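Local coordinates for protein Crov588 (Cafeteriavirus, PDB 6NYR) that is of unknown function but folds into a circular leucine-rich repeat solenoid assembled largely from FNIP repeats, at residues F13-N18 / F38-N43; Q330-N335 / E356-N361; I508-L513 / E532-N537. All coordinates share one frame; numbering follows the deposited sequence.

The three contacts sample one recurring task, the joining of successive coils in a repeat solenoid: their centres lie 53 to 60 Å apart. All are partly buried. Interaction 1 pairs loops that come straight after strands 10-12 and 35-37; phenylalanines fill its buried part, and one sound and one weak hydrogen bond tie its more exposed part. Interactions 2 and 3 lie farther along the loops between successive strands, and neither has a hydrogen bond between its segments. Both set a valine against backbone carbonyls, with a glutamate and an asparagine at the exposed margin. Interaction 3 adds a buried leucine-proline patch and buries more surface, 350 against 227 Å²; interaction 1 buries 523 Å².

Interaction 1: residues F13-N18 / F38-N43; sequences FNNEFN and FGEKFN
Asn18 reaches across to the backbone of Lys41 and Asn43, and its atoms show how a side chain can tie one solenoid coil to the next. CB rests 3.4 Å from Lys41 O, and CG comes nearer the same oxygen. With CG anti to the backbone N (chi1 -170°), OD1 is delivered to the Asn43 amide: N to OD1 is 2.9 Å, with the donor above the carbonyl plane, 59° out of it. Gln44 NE2 gives OD1 a second hydrogen bond. ND2 lies near Lys41 O at an angle too poor for bonding. Asn43 OD1 in turn accepts from Asn66 N, a repetition consistent with the asparagine ladders of leucine-rich repeats. A weak backbone bond, Lys41 N to Asn15 O (3.4 Å), joins the turn of Asn14 to Phe17 to the next coil.

The buried side is aromatic. The rings of Phe13 and Phe38 are nearly parallel, at 5°, but slid apart with centroids 5.3 Å from each other; Phe42 CD1 meets the edge of the Phe17 ring, 4.0 Å from CD2. Phe59 continues the row beyond Phe38, and Tyr24, just before helix 25-28, packs edge-to-face with Phe17, while strands 10-12 and 35-37 lead into the two loops.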
loop_
_atom_site.group_PDB
_atom_site.type_symbol
_atom_site.label_atom_id
_atom_site.label_comp_id
_atom_site.label_asym_id
_atom_site.label_seq_id
_atom_site.Cartn_x
_atom_site.Cartn_y
_atom_site.Cartn_z
ATOM N N PHE A 13 -20.618 -7.706 7.811
ATOM C CA PHE A 13 -20.678 -8.509 9.020
ATOM C C PHE A 13 -19.270 -8.945 9.435
ATOM O O PHE A 13 -18.299 -8.804 8.686
ATOM C CB PHE A 13 -21.565 -9.733 8.822
ATOM C CG PHE A 13 -23.033 -9.432 8.854
ATOM C CD1 PHE A 13 -23.701 -9.047 7.705
ATOM C CD2 PHE A 13 -23.749 -9.542 10.035
ATOM C CE1 PHE A 13 -25.056 -8.779 7.733
ATOM C CE2 PHE A 13 -25.104 -9.270 10.067
ATOM C CZ PHE A 13 -25.757 -8.887 8.915
ATOM N N ASN A 14 -19.165 -9.476 10.652
ATOM C CA ASN A 14 -17.884 -9.970 11.143
ATOM C C ASN A 14 -17.411 -11.114 10.260
ATOM O O ASN A 14 -18.214 -11.813 9.639
ATOM C CB ASN A 14 -18.036 -10.421 12.607
ATOM C CG ASN A 14 -16.799 -10.128 13.435
ATOM O OD1 ASN A 14 -16.830 -9.243 14.287
ATOM N ND2 ASN A 14 -15.741 -10.917 13.253
ATOM N N ASN A 15 -16.094 -11.304 10.198
ATOM C CA ASN A 15 -15.581 -12.451 9.461
ATOM C C ASN A 15 -15.859 -13.751 10.195
ATOM O O ASN A 15 -15.720 -14.830 9.605
ATOM C CB ASN A 15 -14.085 -12.315 9.212
ATOM C CG ASN A 15 -13.571 -13.343 8.218
ATOM O OD1 ASN A 15 -13.021 -14.375 8.605
ATOM N ND2 ASN A 15 -13.767 -13.078 6.930
ATOM N N GLU A 16 -16.265 -13.663 11.462
ATOM C CA GLU A 16 -16.622 -14.824 12.265
ATOM C C GLU A 16 -18.125 -14.890 12.509
ATOM O O GLU A 16 -18.597 -15.779 13.235
ATOM C CB GLU A 16 -15.883 -14.773 13.608
ATOM C CG GLU A 16 -14.376 -14.642 13.478
ATOM C CD GLU A 16 -13.718 -15.903 12.959
ATOM O OE1 GLU A 16 -14.047 -17.000 13.463
ATOM O OE2 GLU A 16 -12.875 -15.799 12.040
ATOM N N PHE A 17 -18.888 -13.988 11.885
ATOM C CA PHE A 17 -20.312 -13.853 12.162
ATOM C C PHE A 17 -21.066 -14.993 11.489
ATOM O O PHE A 17 -21.006 -15.154 10.266
ATOM C CB PHE A 17 -20.827 -12.504 11.654
ATOM C CG PHE A 17 -22.326 -12.335 11.772
ATOM C CD1 PHE A 17 -22.886 -11.689 12.863
ATOM C CD2 PHE A 17 -23.171 -12.821 10.784
ATOM C CE1 PHE A 17 -24.259 -11.537 12.967
ATOM C CE2 PHE A 17 -24.543 -12.674 10.887
ATOM C CZ PHE A 17 -25.086 -12.030 11.979
ATOM N N ASN A 18 -21.765 -15.792 12.290
ATOM C CA ASN A 18 -22.554 -16.919 11.812
ATOM C C ASN A 18 -23.768 -17.022 12.741
ATOM O O ASN A 18 -23.901 -17.937 13.551
ATOM C CB ASN A 18 -21.757 -18.224 11.782
ATOM C CG ASN A 18 -22.495 -19.330 11.052
ATOM O OD1 ASN A 18 -23.468 -19.079 10.334
ATOM N ND2 ASN A 18 -22.040 -20.562 11.238
ATOM N N PHE A 38 -20.861 -10.482 3.428
ATOM C CA PHE A 38 -20.737 -11.610 4.335
ATOM C C PHE A 38 -19.299 -12.115 4.336
ATOM O O PHE A 38 -18.518 -11.849 3.417
ATOM C CB PHE A 38 -21.693 -12.734 3.937
ATOM C CG PHE A 38 -23.139 -12.427 4.215
ATOM C CD1 PHE A 38 -23.635 -12.474 5.510
ATOM C CD2 PHE A 38 -24.004 -12.099 3.185
ATOM C CE1 PHE A 38 -24.966 -12.197 5.770
ATOM C CE2 PHE A 38 -25.338 -11.821 3.439
ATOM C CZ PHE A 38 -25.817 -11.869 4.734
ATOM N N GLY A 39 -18.952 -12.844 5.394
ATOM C CA GLY A 39 -17.581 -13.264 5.597
ATOM C C GLY A 39 -17.354 -14.755 5.480
ATOM O O GLY A 39 -18.115 -15.461 4.811
ATOM N N GLU A 40 -16.304 -15.245 6.142
ATOM C CA GLU A 40 -15.927 -16.645 6.003
ATOM C C GLU A 40 -16.961 -17.561 6.643
ATOM O O GLU A 40 -17.421 -18.526 6.024
ATOM C CB GLU A 40 -14.556 -16.879 6.645
ATOM C CG GLU A 40 -13.892 -18.192 6.260
ATOM C CD GLU A 40 -12.540 -18.389 6.926
ATOM O OE1 GLU A 40 -12.271 -17.731 7.955
ATOM O OE2 GLU A 40 -11.742 -19.208 6.419
ATOM N N LYS A 41 -17.356 -17.263 7.877
ATOM C CA LYS A 41 -18.083 -18.227 8.689
ATOM C C LYS A 41 -19.590 -18.212 8.479
ATOM O O LYS A 41 -20.260 -19.163 8.899
ATOM C CB LYS A 41 -17.780 -17.987 10.174
ATOM C CG LYS A 41 -16.343 -18.300 10.575
ATOM C CD LYS A 41 -16.072 -19.800 10.531
ATOM C CE LYS A 41 -14.684 -20.138 11.066
ATOM N NZ LYS A 41 -14.454 -21.611 11.128
ATOM N N PHE A 42 -20.145 -17.171 7.860
ATOM C CA PHE A 42 -21.594 -17.084 7.742
ATOM C C PHE A 42 -22.137 -18.232 6.899
ATOM O O PHE A 42 -21.707 -18.452 5.764
ATOM C CB PHE A 42 -22.009 -15.745 7.127
ATOM C CG PHE A 42 -23.488 -15.623 6.903
ATOM C CD1 PHE A 42 -24.345 -15.402 7.967
ATOM C CD2 PHE A 42 -24.022 -15.732 5.630
ATOM C CE1 PHE A 42 -25.710 -15.295 7.767
ATOM C CE2 PHE A 42 -25.384 -15.623 5.423
ATOM C CZ PHE A 42 -26.229 -15.404 6.493
ATOM N N ASN A 43 -23.103 -18.964 7.463
ATOM C CA ASN A 43 -23.750 -20.079 6.777
ATOM C C ASN A 43 -25.161 -20.236 7.352
ATOM O O ASN A 43 -25.473 -21.169 8.092
ATOM C CB ASN A 43 -22.929 -21.363 6.920
ATOM C CG ASN A 43 -23.396 -22.464 5.989
ATOM O OD1 ASN A 43 -24.044 -22.202 4.977
ATOM N ND2 ASN A 43 -23.070 -23.703 6.327
#

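Interaction 2: residues Q330-N335 / E356-N361; sequences QIITEN and ENVLPN
Ile332 O is a polar atom met from across the contact by hydrocarbon alone: both methyls of Val358 press against it, CG1 at 3.4 Å and CG2 at 3.6 Å. The next carbonyl is met in the same way, with Thr333 O 3.4 Å from Val358 CG1. One valine thus fits against two consecutive peptide oxygens of the preceding coil. Its first torsion (chi1 175°) sets CG1 opposite the backbone N, and from there this methyl also meets the Ile332 side chain; Val358 CG1 to Ile332 CG2 is 3.6 Å. The isoleucine branch and the valine cross at about a right angle, so they touch through these methyls and do not run alongside each other.

Farther out, Glu334 lays its aliphatic part by the neighbouring backbone, CB and CG each 3.9 Å from Asn357 O. Glu334 O and Asn357 O approach to 3.2 Å, but both are acceptors and form no bond. The segments belong to successive FNIP repeats, and the contact joins the loop that follows strand 321-323 to the one that follows strand 343-345. Pro360 touches Asn339, extending the junction between these coils, and Gln330 NE2 bonds Asn307 OD1 in the coil before. With no hydrogen bond between its own segments, the contact rests on shape and van der Waals packing, and the close approach of two carbonyl oxygens probably adds a small electrostatic cost.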
loop_
_atom_site.group_PDB
_atom_site.type_symbol
_atom_site.label_atom_id
_atom_site.label_comp_id
_atom_site.label_asym_id
_atom_site.label_seq_id
_atom_site.Cartn_x
_atom_site.Cartn_y
_atom_site.Cartn_z
ATOM N N GLN A 330 26.982 -1.783 -18.355
ATOM C CA GLN A 330 27.726 -1.368 -19.532
ATOM C C GLN A 330 28.143 0.091 -19.400
ATOM O O GLN A 330 27.456 0.898 -18.767
ATOM C CB GLN A 330 26.885 -1.557 -20.792
ATOM C CG GLN A 330 26.613 -3.010 -21.138
ATOM C CD GLN A 330 27.878 -3.791 -21.414
ATOM O OE1 GLN A 330 28.697 -3.392 -22.239
ATOM N NE2 GLN A 330 28.051 -4.901 -20.710
ATOM N N ILE A 331 29.284 0.420 -20.007
ATOM C CA ILE A 331 29.749 1.799 -20.007
ATOM C C ILE A 331 28.730 2.661 -20.736
ATOM O O ILE A 331 28.152 2.252 -21.752
ATOM C CB ILE A 331 31.136 1.903 -20.665
ATOM C CG1 ILE A 331 32.197 1.251 -19.777
ATOM C CG2 ILE A 331 31.490 3.360 -20.944
ATOM C CD1 ILE A 331 33.544 1.058 -20.457
ATOM N N ILE A 332 28.499 3.860 -20.214
ATOM C CA ILE A 332 27.631 4.847 -20.847
ATOM C C ILE A 332 28.501 6.070 -21.107
ATOM O O ILE A 332 28.957 6.726 -20.161
ATOM C CB ILE A 332 26.426 5.211 -19.976
ATOM C CG1 ILE A 332 25.632 3.959 -19.606
ATOM C CG2 ILE A 332 25.514 6.191 -20.701
ATOM C CD1 ILE A 332 24.428 4.240 -18.726
ATOM N N THR A 333 28.742 6.370 -22.378
ATOM C CA THR A 333 29.547 7.521 -22.746
ATOM C C THR A 333 28.635 8.705 -23.087
ATOM O O THR A 333 27.462 8.738 -22.692
ATOM C CB THR A 333 30.514 7.153 -23.884
ATOM O OG1 THR A 333 29.793 6.591 -24.987
ATOM C CG2 THR A 333 31.570 6.161 -23.390
ATOM N N GLU A 334 29.154 9.659 -23.860
ATOM C CA GLU A 334 28.638 11.025 -23.827
ATOM C C GLU A 334 27.237 11.142 -24.416
ATOM O O GLU A 334 26.290 11.522 -23.718
ATOM C CB GLU A 334 29.621 11.952 -24.551
ATOM C CG GLU A 334 30.720 12.480 -23.641
ATOM C CD GLU A 334 31.679 13.419 -24.339
ATOM O OE1 GLU A 334 31.520 13.650 -25.557
ATOM O OE2 GLU A 334 32.594 13.934 -23.661
ATOM N N ASN A 335 27.084 10.854 -25.701
ATOM C CA ASN A 335 25.841 11.186 -26.400
ATOM C C ASN A 335 24.913 9.981 -26.502
ATOM O O ASN A 335 24.392 9.662 -27.572
ATOM C CB ASN A 335 26.163 11.750 -27.779
ATOM C CG ASN A 335 26.972 13.040 -27.707
ATOM O OD1 ASN A 335 28.144 13.070 -28.089
ATOM N ND2 ASN A 335 26.350 14.107 -27.215
ATOM N N GLU A 356 31.982 13.372 -17.727
ATOM C CA GLU A 356 31.484 14.736 -17.654
ATOM C C GLU A 356 30.093 14.934 -18.231
ATOM O O GLU A 356 29.154 15.250 -17.493
ATOM C CB GLU A 356 32.457 15.691 -18.367
ATOM C CG GLU A 356 33.879 15.674 -17.833
ATOM C CD GLU A 356 34.256 16.959 -17.122
ATOM O OE1 GLU A 356 33.924 18.053 -17.633
ATOM O OE2 GLU A 356 34.884 16.879 -16.046
ATOM N N ASN A 357 29.951 14.770 -19.540
ATOM C CA ASN A 357 28.697 15.106 -20.200
ATOM C C ASN A 357 27.952 13.853 -20.627
ATOM O O ASN A 357 27.487 13.753 -21.767
ATOM C CB ASN A 357 28.977 16.018 -21.392
ATOM C CG ASN A 357 29.630 17.327 -20.979
ATOM O OD1 ASN A 357 30.832 17.520 -21.162
ATOM N ND2 ASN A 357 28.841 18.227 -20.401
ATOM N N VAL A 358 27.833 12.899 -19.710
ATOM C CA VAL A 358 27.049 11.693 -19.950
ATOM C C VAL A 358 25.613 11.869 -19.477
ATOM O O VAL A 358 24.665 11.569 -20.206
ATOM C CB VAL A 358 27.724 10.489 -19.256
ATOM C CG1 VAL A 358 26.862 9.245 -19.401
ATOM C CG2 VAL A 358 29.116 10.263 -19.815
ATOM N N LEU A 359 25.439 12.347 -18.252
ATOM C CA LEU A 359 24.111 12.555 -17.694
ATOM C C LEU A 359 23.494 13.796 -18.325
ATOM O O LEU A 359 24.098 14.873 -18.270
ATOM C CB LEU A 359 24.196 12.696 -16.181
ATOM C CG LEU A 359 24.667 11.433 -15.447
ATOM C CD1 LEU A 359 24.872 11.711 -13.954
ATOM C CD2 LEU A 359 23.700 10.271 -15.648
ATOM N N PRO A 360 22.309 13.696 -18.925
ATOM C CA PRO A 360 21.753 14.848 -19.644
ATOM C C PRO A 360 21.331 15.955 -18.692
ATOM O O PRO A 360 21.061 15.735 -17.508
ATOM C CB PRO A 360 20.549 14.261 -20.387
ATOM C CG PRO A 360 20.098 13.134 -19.496
ATOM C CD PRO A 360 21.364 12.561 -18.876
ATOM N N ASN A 361 21.272 17.171 -19.235
ATOM C CA ASN A 361 20.955 18.342 -18.428
ATOM C C ASN A 361 19.470 18.459 -18.116
ATOM O O ASN A 361 19.061 19.443 -17.492
ATOM C CB ASN A 361 21.438 19.618 -19.128
ATOM C CG ASN A 361 22.889 19.934 -18.821
ATOM O OD1 ASN A 361 23.325 19.856 -17.670
ATOM N ND2 ASN A 361 23.646 20.299 -19.852
#

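Interaction 3: residues I508-L513 / E532-N537; sequences IMENVL and ENVLPN
Val534 and Leu513 form much of the buried packing between these coils, each set against backbone as well as side chain. The CG1 methyl of Val534 sits 3.4 Å from Ile508 O and 3.6 Å from Met509 O, bridging two successive carbonyls, and faces Ile508 CG2 more loosely at 4.0 Å. Leu513 works in two directions. Its CB packs against the CG corner of the proline of the next coil, 3.8 Å from Pro536 CG, while CD1 extends to 3.8 Å from Val534 O and to the neighbouring Leu535, whose CD2 is 4.1 Å away. The two leucines run side by side, pointing the same way, with matching first torsions (CG opposite the carbonyl carbon, chi1 -61° and -63°) on equivalent positions of the repeat. At the exposed margin, the extended chain of Glu510 passes beside the Asn533 side chain, and its CG falls 3.5 Å from both Glu532 O and Asn533 O. These are contacts of a methylene with carbonyls, not hydrogen bonds.

Such stacking of equivalent positions is what a leucine-rich repeat solenoid is built on: the two segments, from adjoining FNIP repeats, both include the sequence Glu-Asn-Val-Leu, and the leucine of one coil lies next to the leucine of the following coil.

Leu520 of strand 519-521 touches both leucines, and Leu491 meets Leu513 from the preceding coil, so the row continues. At the end of segment 532-537, Asn537 O is hydrogen-bonded by Ser560 OG, which ties it to the coil after.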
loop_
_atom_site.group_PDB
_atom_site.type_symbol
_atom_site.label_atom_id
_atom_site.label_comp_id
_atom_site.label_asym_id
_atom_site.label_seq_id
_atom_site.Cartn_x
_atom_site.Cartn_y
_atom_site.Cartn_z
ATOM N N ILE A 508 18.193 15.375 30.016
ATOM C CA ILE A 508 17.813 16.570 29.275
ATOM C C ILE A 508 17.561 17.687 30.279
ATOM O O ILE A 508 16.670 17.573 31.130
ATOM C CB ILE A 508 16.573 16.319 28.404
ATOM C CG1 ILE A 508 16.766 15.041 27.582
ATOM C CG2 ILE A 508 16.310 17.502 27.486
ATOM C CD1 ILE A 508 15.678 14.779 26.565
ATOM N N MET A 509 18.340 18.764 30.186
ATOM C CA MET A 509 18.200 19.881 31.109
ATOM C C MET A 509 17.201 20.889 30.531
ATOM O O MET A 509 16.489 20.605 29.564
ATOM C CB MET A 509 19.572 20.476 31.424
ATOM C CG MET A 509 20.441 20.841 30.239
ATOM S SD MET A 509 22.106 21.297 30.798
ATOM C CE MET A 509 22.731 22.201 29.379
ATOM N N GLU A 510 17.146 22.089 31.107
ATOM C CA GLU A 510 15.947 22.916 30.978
ATOM C C GLU A 510 15.786 23.588 29.616
ATOM O O GLU A 510 14.742 23.447 28.970
ATOM C CB GLU A 510 15.927 23.969 32.099
ATOM C CG GLU A 510 15.305 23.472 33.399
ATOM C CD GLU A 510 15.365 24.491 34.525
ATOM O OE1 GLU A 510 14.946 25.648 34.309
ATOM O OE2 GLU A 510 15.843 24.134 35.623
ATOM N N ASN A 511 16.774 24.356 29.179
ATOM C CA ASN A 511 16.655 25.093 27.915
ATOM C C ASN A 511 17.371 24.375 26.774
ATOM O O ASN A 511 18.251 24.917 26.103
ATOM C CB ASN A 511 17.159 26.525 28.083
ATOM C CG ASN A 511 16.287 27.338 29.019
ATOM O OD1 ASN A 511 16.749 27.831 30.048
ATOM N ND2 ASN A 511 15.012 27.477 28.666
ATOM N N VAL A 512 16.954 23.136 26.544
ATOM C CA VAL A 512 17.482 22.307 25.470
ATOM C C VAL A 512 16.451 22.107 24.362
ATOM O O VAL A 512 16.757 22.279 23.180
ATOM C CB VAL A 512 17.964 20.945 26.024
ATOM C CG1 VAL A 512 18.385 20.027 24.889
ATOM C CG2 VAL A 512 19.087 21.146 27.032
ATOM N N LEU A 513 15.218 21.770 24.729
ATOM C CA LEU A 513 14.172 21.488 23.752
ATOM C C LEU A 513 13.477 22.778 23.344
ATOM O O LEU A 513 12.905 23.461 24.205
ATOM C CB LEU A 513 13.172 20.505 24.334
ATOM C CG LEU A 513 13.793 19.155 24.704
ATOM C CD1 LEU A 513 12.862 18.302 25.532
ATOM C CD2 LEU A 513 14.195 18.418 23.426
ATOM N N GLU A 532 11.340 19.948 36.101
ATOM C CA GLU A 532 10.456 21.057 35.776
ATOM C C GLU A 532 11.048 21.929 34.675
ATOM O O GLU A 532 12.266 22.105 34.572
ATOM C CB GLU A 532 10.189 21.913 37.016
ATOM C CG GLU A 532 10.156 21.134 38.320
ATOM C CD GLU A 532 9.469 21.886 39.444
ATOM O OE1 GLU A 532 9.350 23.128 39.360
ATOM O OE2 GLU A 532 9.039 21.227 40.415
ATOM N N ASN A 533 10.159 22.487 33.851
ATOM C CA ASN A 533 10.540 23.395 32.770
ATOM C C ASN A 533 11.610 22.785 31.869
ATOM O O ASN A 533 12.477 23.487 31.342
ATOM C CB ASN A 533 11.008 24.738 33.328
ATOM C CG ASN A 533 9.983 25.374 34.251
ATOM O OD1 ASN A 533 10.266 25.649 35.417
ATOM N ND2 ASN A 533 8.782 25.597 33.736
ATOM N N VAL A 534 11.551 21.471 31.692
ATOM C CA VAL A 534 12.378 20.771 30.716
ATOM C C VAL A 534 11.630 20.564 29.405
ATOM O O VAL A 534 12.160 20.831 28.327
ATOM C CB VAL A 534 12.866 19.425 31.297
ATOM C CG1 VAL A 534 13.603 18.624 30.232
ATOM C CG2 VAL A 534 13.746 19.659 32.514
ATOM N N LEU A 535 10.402 20.073 29.482
ATOM C CA LEU A 535 9.561 19.864 28.305
ATOM C C LEU A 535 8.946 21.192 27.877
ATOM O O LEU A 535 8.360 21.893 28.710
ATOM C CB LEU A 535 8.478 18.841 28.616
ATOM C CG LEU A 535 8.984 17.437 28.973
ATOM C CD1 LEU A 535 7.827 16.495 29.284
ATOM C CD2 LEU A 535 9.851 16.872 27.850
ATOM N N PRO A 536 9.066 21.574 26.607
ATOM C CA PRO A 536 8.676 22.931 26.209
ATOM C C PRO A 536 7.166 23.106 26.192
ATOM O O PRO A 536 6.395 22.149 26.092
ATOM C CB PRO A 536 9.274 23.088 24.805
ATOM C CG PRO A 536 9.557 21.688 24.318
ATOM C CD PRO A 536 9.336 20.706 25.447
ATOM N N ASN A 537 6.747 24.372 26.286
ATOM C CA ASN A 537 5.331 24.712 26.406
ATOM C C ASN A 537 4.585 24.655 25.082
ATOM O O ASN A 537 3.401 25.006 25.044
ATOM C CB ASN A 537 5.151 26.119 26.997
ATOM C CG ASN A 537 4.339 26.129 28.257
ATOM O OD1 ASN A 537 3.498 25.258 28.464
ATOM N ND2 ASN A 537 4.558 27.135 29.100
#